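Local coordinates for putative vitamin-B12 independent methionine synthase family protein (Listeria monocytogenes, PDB 1YPX) that probably transfers a methyl group from a methylated folate to homocysteine to make methionine, as a zinc-dependent, cobalamin-independent synthase would, at residues 287-301 with 323-336. Sequence-based numbering, arbitrary orientation.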
loop_
_atom_site.group_PDB
_atom_site.type_symbol
_atom_site.label_atom_id
_atom_site.label_comp_id
_atom_site.label_asym_id
_atom_site.label_seq_id
_atom_site.Cartn_x
_atom_site.Cartn_y
_atom_site.Cartn_z
ATOM N N VAL A 287 -4.428 -19.677 -1.010
ATOM C CA VAL A 287 -4.811 -18.999 -2.231
ATOM C C VAL A 287 -5.157 -20.018 -3.312
ATOM O O VAL A 287 -4.281 -20.665 -3.883
ATOM C CB VAL A 287 -3.680 -18.048 -2.702
ATOM C CG1 VAL A 287 -2.330 -18.723 -2.533
ATOM C CG2 VAL A 287 -3.903 -17.639 -4.147
ATOM N N THR A 288 -6.452 -20.164 -3.570
ATOM C CA THR A 288 -6.928 -21.098 -4.577
ATOM C C THR A 288 -7.319 -20.357 -5.843
ATOM O O THR A 288 -7.437 -20.952 -6.915
ATOM C CB THR A 288 -8.135 -21.898 -4.063
ATOM O OG1 THR A 288 -9.056 -21.016 -3.410
ATOM C CG2 THR A 288 -7.677 -22.973 -3.095
ATOM N N ARG A 289 -7.520 -19.052 -5.708
ATOM C CA ARG A 289 -7.891 -18.198 -6.831
ATOM C C ARG A 289 -6.707 -18.055 -7.779
ATOM O O ARG A 289 -5.640 -17.584 -7.392
ATOM C CB ARG A 289 -8.308 -16.825 -6.317
ATOM C CG ARG A 289 -9.611 -16.811 -5.539
ATOM C CD ARG A 289 -9.732 -15.510 -4.756
ATOM N NE ARG A 289 -9.264 -14.372 -5.538
ATOM C CZ ARG A 289 -9.072 -13.150 -5.052
ATOM N NH1 ARG A 289 -8.640 -12.177 -5.851
ATOM N NH2 ARG A 289 -9.312 -12.898 -3.772
ATOM N N PRO A 290 -6.881 -18.460 -9.039
ATOM C CA PRO A 290 -5.799 -18.367 -10.024
ATOM C C PRO A 290 -5.471 -16.941 -10.459
ATOM O O PRO A 290 -4.563 -16.723 -11.271
ATOM C CB PRO A 290 -6.306 -19.236 -11.174
ATOM C CG PRO A 290 -7.785 -19.053 -11.108
ATOM C CD PRO A 290 -8.074 -19.105 -9.614
ATOM N N ASP A 291 -6.204 -15.974 -9.914
ATOM C CA ASP A 291 -5.983 -14.569 -10.250
ATOM C C ASP A 291 -5.488 -13.776 -9.047
ATOM O O ASP A 291 -5.286 -12.571 -9.148
ATOM C CB ASP A 291 -7.270 -13.924 -10.763
ATOM C CG ASP A 291 -8.250 -13.621 -9.650
ATOM O OD1 ASP A 291 -8.976 -14.542 -9.218
ATOM O OD2 ASP A 291 -8.284 -12.455 -9.194
ATOM N N LEU A 292 -5.312 -14.446 -7.909
ATOM C CA LEU A 292 -4.822 -13.768 -6.715
ATOM C C LEU A 292 -3.300 -13.848 -6.652
ATOM O O LEU A 292 -2.732 -14.789 -6.081
ATOM C CB LEU A 292 -5.411 -14.388 -5.450
ATOM C CG LEU A 292 -4.786 -13.854 -4.152
ATOM C CD1 LEU A 292 -5.054 -12.363 -4.053
ATOM C CD2 LEU A 292 -5.343 -14.585 -2.941
ATOM N N LYS A 293 -2.639 -12.858 -7.240
ATOM C CA LYS A 293 -1.183 -12.829 -7.258
ATOM C C LYS A 293 -0.635 -12.255 -5.963
ATOM O O LYS A 293 -1.135 -11.249 -5.468
ATOM C CB LYS A 293 -0.692 -12.021 -8.462
ATOM C CG LYS A 293 -1.364 -10.668 -8.621
ATOM C CD LYS A 293 -1.245 -10.134 -10.049
ATOM C CE LYS A 293 -2.112 -10.916 -11.039
ATOM N NZ LYS A 293 -3.569 -10.812 -10.753
ATOM N N ILE A 294 0.378 -12.911 -5.402
ATOM C CA ILE A 294 0.971 -12.437 -4.153
ATOM C C ILE A 294 2.437 -12.036 -4.352
ATOM O O ILE A 294 3.290 -12.839 -4.729
ATOM C CB ILE A 294 0.869 -13.507 -3.004
ATOM C CG1 ILE A 294 1.888 -14.604 -3.208
ATOM C CG2 ILE A 294 -0.522 -14.116 -2.929
ATOM C CD1 ILE A 294 3.043 -14.444 -2.283
ATOM N N VAL A 295 2.721 -10.768 -4.123
ATOM C CA VAL A 295 4.070 -10.274 -4.268
ATOM C C VAL A 295 4.871 -10.693 -3.045
ATOM O O VAL A 295 4.400 -10.566 -1.911
ATOM C CB VAL A 295 4.044 -8.749 -4.398
ATOM C CG1 VAL A 295 5.434 -8.207 -4.705
ATOM C CG2 VAL A 295 3.042 -8.370 -5.477
ATOM N N LEU A 296 6.073 -11.210 -3.294
ATOM C CA LEU A 296 6.993 -11.680 -2.254
ATOM C C LEU A 296 8.067 -10.620 -2.000
ATOM O O LEU A 296 8.900 -10.350 -2.868
ATOM C CB LEU A 296 7.663 -12.992 -2.711
ATOM C CG LEU A 296 6.775 -14.209 -3.029
ATOM C CD1 LEU A 296 7.546 -15.211 -3.882
ATOM C CD2 LEU A 296 6.306 -14.855 -1.735
ATOM N N GLY A 297 8.048 -10.019 -0.816
ATOM C CA GLY A 297 9.023 -8.993 -0.497
ATOM C C GLY A 297 10.280 -9.614 0.058
ATOM O O GLY A 297 10.524 -9.570 1.266
ATOM N N LEU A 298 11.086 -10.191 -0.830
ATOM C CA LEU A 298 12.324 -10.859 -0.436
ATOM C C LEU A 298 13.563 -9.975 -0.462
ATOM O O LEU A 298 14.644 -10.433 -0.104
ATOM C CB LEU A 298 12.562 -12.070 -1.338
ATOM C CG LEU A 298 11.329 -12.940 -1.588
ATOM C CD1 LEU A 298 11.712 -14.151 -2.432
ATOM C CD2 LEU A 298 10.743 -13.375 -0.260
ATOM N N ILE A 299 13.420 -8.724 -0.889
ATOM C CA ILE A 299 14.574 -7.818 -0.949
ATOM C C ILE A 299 14.597 -6.852 0.241
ATOM O O ILE A 299 13.719 -5.997 0.368
ATOM C CB ILE A 299 14.596 -6.997 -2.290
ATOM C CG1 ILE A 299 15.109 -7.856 -3.463
ATOM C CG2 ILE A 299 15.549 -5.812 -2.171
ATOM C CD1 ILE A 299 14.344 -9.140 -3.724
ATOM N N THR A 300 15.598 -6.998 1.111
ATOM C CA THR A 300 15.741 -6.137 2.289
ATOM C C THR A 300 15.788 -4.687 1.840
ATOM O O THR A 300 16.640 -4.302 1.042
ATOM C CB THR A 300 17.042 -6.442 3.082
ATOM O OG1 THR A 300 18.180 -6.260 2.230
ATOM C CG2 THR A 300 17.032 -7.871 3.609
ATOM N N SER A 301 14.869 -3.890 2.364
ATOM C CA SER A 301 14.780 -2.483 2.008
ATOM C C SER A 301 15.239 -1.562 3.132
ATOM O O SER A 301 15.026 -0.344 3.082
ATOM C CB SER A 301 13.338 -2.151 1.624
ATOM O OG SER A 301 12.439 -2.562 2.641
ATOM N N VAL A 323 2.228 -22.396 -4.756
ATOM C CA VAL A 323 1.360 -21.620 -5.644
ATOM C C VAL A 323 2.111 -21.323 -6.938
ATOM O O VAL A 323 3.206 -20.768 -6.910
ATOM C CB VAL A 323 0.966 -20.293 -4.992
ATOM C CG1 VAL A 323 0.100 -20.549 -3.768
ATOM C CG2 VAL A 323 2.218 -19.537 -4.583
ATOM N N PRO A 324 1.514 -21.658 -8.090
ATOM C CA PRO A 324 2.148 -21.432 -9.395
ATOM C C PRO A 324 2.961 -20.145 -9.577
ATOM O O PRO A 324 2.519 -19.051 -9.230
ATOM C CB PRO A 324 0.982 -21.567 -10.391
ATOM C CG PRO A 324 -0.257 -21.402 -9.570
ATOM C CD PRO A 324 0.102 -22.044 -8.247
ATOM N N LEU A 325 4.161 -20.300 -10.134
ATOM C CA LEU A 325 5.066 -19.179 -10.369
ATOM C C LEU A 325 4.383 -18.148 -11.264
ATOM O O LEU A 325 4.715 -16.955 -11.239
ATOM C CB LEU A 325 6.358 -19.684 -11.039
ATOM C CG LEU A 325 7.530 -18.721 -11.287
ATOM C CD1 LEU A 325 8.273 -18.423 -9.980
ATOM C CD2 LEU A 325 8.482 -19.352 -12.283
ATOM N N SER A 326 3.424 -18.628 -12.052
ATOM C CA SER A 326 2.662 -17.787 -12.973
ATOM C C SER A 326 1.965 -16.632 -12.249
ATOM O O SER A 326 1.708 -15.577 -12.835
ATOM C CB SER A 326 1.609 -18.629 -13.711
ATOM O OG SER A 326 0.732 -19.269 -12.792
ATOM N N GLN A 327 1.664 -16.833 -10.972
ATOM C CA GLN A 327 0.985 -15.809 -10.206
ATOM C C GLN A 327 1.753 -15.312 -8.997
ATOM O O GLN A 327 1.166 -15.030 -7.963
ATOM C CB GLN A 327 -0.403 -16.302 -9.784
ATOM C CG GLN A 327 -0.438 -17.751 -9.316
ATOM C CD GLN A 327 -1.830 -18.201 -8.926
ATOM O OE1 GLN A 327 -2.436 -17.648 -8.008
ATOM N NE2 GLN A 327 -2.345 -19.206 -9.623
ATOM N N LEU A 328 3.068 -15.197 -9.120
ATOM C CA LEU A 328 3.865 -14.692 -8.013
ATOM C C LEU A 328 4.659 -13.484 -8.502
ATOM O O LEU A 328 5.010 -13.381 -9.686
ATOM C CB LEU A 328 4.799 -15.790 -7.466
ATOM C CG LEU A 328 4.162 -17.013 -6.776
ATOM C CD1 LEU A 328 5.240 -17.982 -6.293
ATOM C CD2 LEU A 328 3.317 -16.556 -5.595
ATOM N N ARG A 329 4.906 -12.553 -7.589
ATOM C CA ARG A 329 5.650 -11.336 -7.907
ATOM C C ARG A 329 6.734 -11.106 -6.869
ATOM O O ARG A 329 6.691 -11.678 -5.792
ATOM C CB ARG A 329 4.716 -10.120 -7.958
ATOM C CG ARG A 329 3.979 -9.915 -9.292
ATOM C CD ARG A 329 3.116 -11.086 -9.653
ATOM N NE ARG A 329 2.409 -10.901 -10.920
ATOM C CZ ARG A 329 2.078 -11.899 -11.736
ATOM N NH1 ARG A 329 2.391 -13.148 -11.438
ATOM N NH2 ARG A 329 1.412 -11.656 -12.846
ATOM N N LEU A 330 7.696 -10.264 -7.216
ATOM C CA LEU A 330 8.820 -9.948 -6.365
ATOM C C LEU A 330 8.835 -8.454 -6.051
ATOM O O LEU A 330 8.239 -7.647 -6.770
ATOM C CB LEU A 330 10.096 -10.333 -7.096
ATOM C CG LEU A 330 11.421 -10.088 -6.382
ATOM C CD1 LEU A 330 11.473 -10.929 -5.133
ATOM C CD2 LEU A 330 12.579 -10.425 -7.322
ATOM N N SER A 331 9.523 -8.086 -4.979
ATOM C CA SER A 331 9.612 -6.689 -4.587
ATOM C C SER A 331 10.426 -6.649 -3.344
ATOM O O SER A 331 10.768 -7.685 -2.795
ATOM C CB SER A 331 8.250 -6.145 -4.214
ATOM O OG SER A 331 7.921 -6.579 -2.905
ATOM N N PRO A 332 10.766 -5.445 -2.883
ATOM C CA PRO A 332 11.549 -5.409 -1.646
ATOM C C PRO A 332 10.526 -5.618 -0.516
ATOM O O PRO A 332 9.330 -5.492 -0.757
ATOM C CB PRO A 332 12.206 -4.027 -1.683
ATOM C CG PRO A 332 11.307 -3.214 -2.567
ATOM C CD PRO A 332 10.805 -4.161 -3.606
ATOM N N GLN A 333 10.980 -5.977 0.685
ATOM C CA GLN A 333 10.082 -6.253 1.816
ATOM C C GLN A 333 9.051 -5.172 2.176
ATOM O O GLN A 333 7.887 -5.489 2.427
ATOM C CB GLN A 333 10.902 -6.639 3.062
ATOM C CG GLN A 333 11.895 -5.574 3.521
ATOM C CD GLN A 333 12.644 -5.951 4.792
ATOM O OE1 GLN A 333 13.271 -7.011 4.871
ATOM N NE2 GLN A 333 12.590 -5.073 5.790
ATOM N N CYS A 334 9.471 -3.911 2.221
ATOM C CA CYS A 334 8.566 -2.800 2.530
ATOM C C CYS A 334 8.934 -1.631 1.622
ATOM O O CYS A 334 9.708 -1.786 0.671
ATOM C CB CYS A 334 8.692 -2.362 4.003
ATOM S SG CYS A 334 7.396 -1.189 4.599
ATOM N N GLY A 335 8.364 -0.467 1.912
ATOM C CA GLY A 335 8.654 0.720 1.132
ATOM C C GLY A 335 9.854 1.401 1.751
ATOM O O GLY A 335 9.991 1.426 2.969
ATOM N N PHE A 336 10.734 1.931 0.914
ATOM C CA PHE A 336 11.929 2.617 1.381
ATOM C C PHE A 336 11.523 3.876 2.119
ATOM O O PHE A 336 11.031 4.824 1.510
ATOM C CB PHE A 336 12.823 2.979 0.192
ATOM C CG PHE A 336 13.180 1.802 -0.675
ATOM C CD1 PHE A 336 12.362 1.426 -1.737
ATOM C CD2 PHE A 336 14.308 1.027 -0.389
ATOM C CE1 PHE A 336 12.659 0.297 -2.497
ATOM C CE2 PHE A 336 14.615 -0.106 -1.143
ATOM C CZ PHE A 336 13.786 -0.472 -2.196
#
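Arg329 pairs with Val295 on neighbouring parallel strands, 328-332 and 293-299, their side chains on the same face of the sheet. The backbone of Arg329 is held from both its ends: its N donates to Ile294 O, and Leu296 N reaches Arg329 O at 2.6 Å. Arg329 CB sits against Val295 CG2 at 3.5 Å, the two side chains crossing at about a right angle. The chain then bends at chi2 (60°) and turns back along the sheet toward the start of its own strand, bringing CD beside Lys293 CB. Arg329 NE passes Lys293 CD at 3.8 Å and donates to Pro6 O, while the aliphatic part of the lysine lies over one face of the guanidinium. At the tip, Arg329 NH1 is shared: Ser326 O takes it at 2.9 Å, lying in the guanidinium plane, and Leu328 O takes it from a tilted direction. Lys293 bends at chi3 and chi4, and Lys293 NZ donates to Asp291 O at 2.9 Å, 5.5 Å from Arg329 NH2.

On the other side of the sheet, Ile294 and Leu328 lie side by side, and Leu328 also touches helix 310-322, which links the two strands in a beta-alpha-beta unit of the TIM-like barrel. At the C-terminal ends of the strands, Gln333 N donates to Ile299 O at 2.8 Å, and Ser301 OG accepts from Cys334 N at 3.3 Å. Cys334 may, with His237 and Cys239, form an empty metal site, consistent with the zinc expected of this family.

Taken together, the arginine's charge is met largely by backbone carbonyls, which would help it tolerate the neighbouring lysine, while beyond the strands main-chain bonds and one serine hydroxyl position the loop carrying the possible metal ligand.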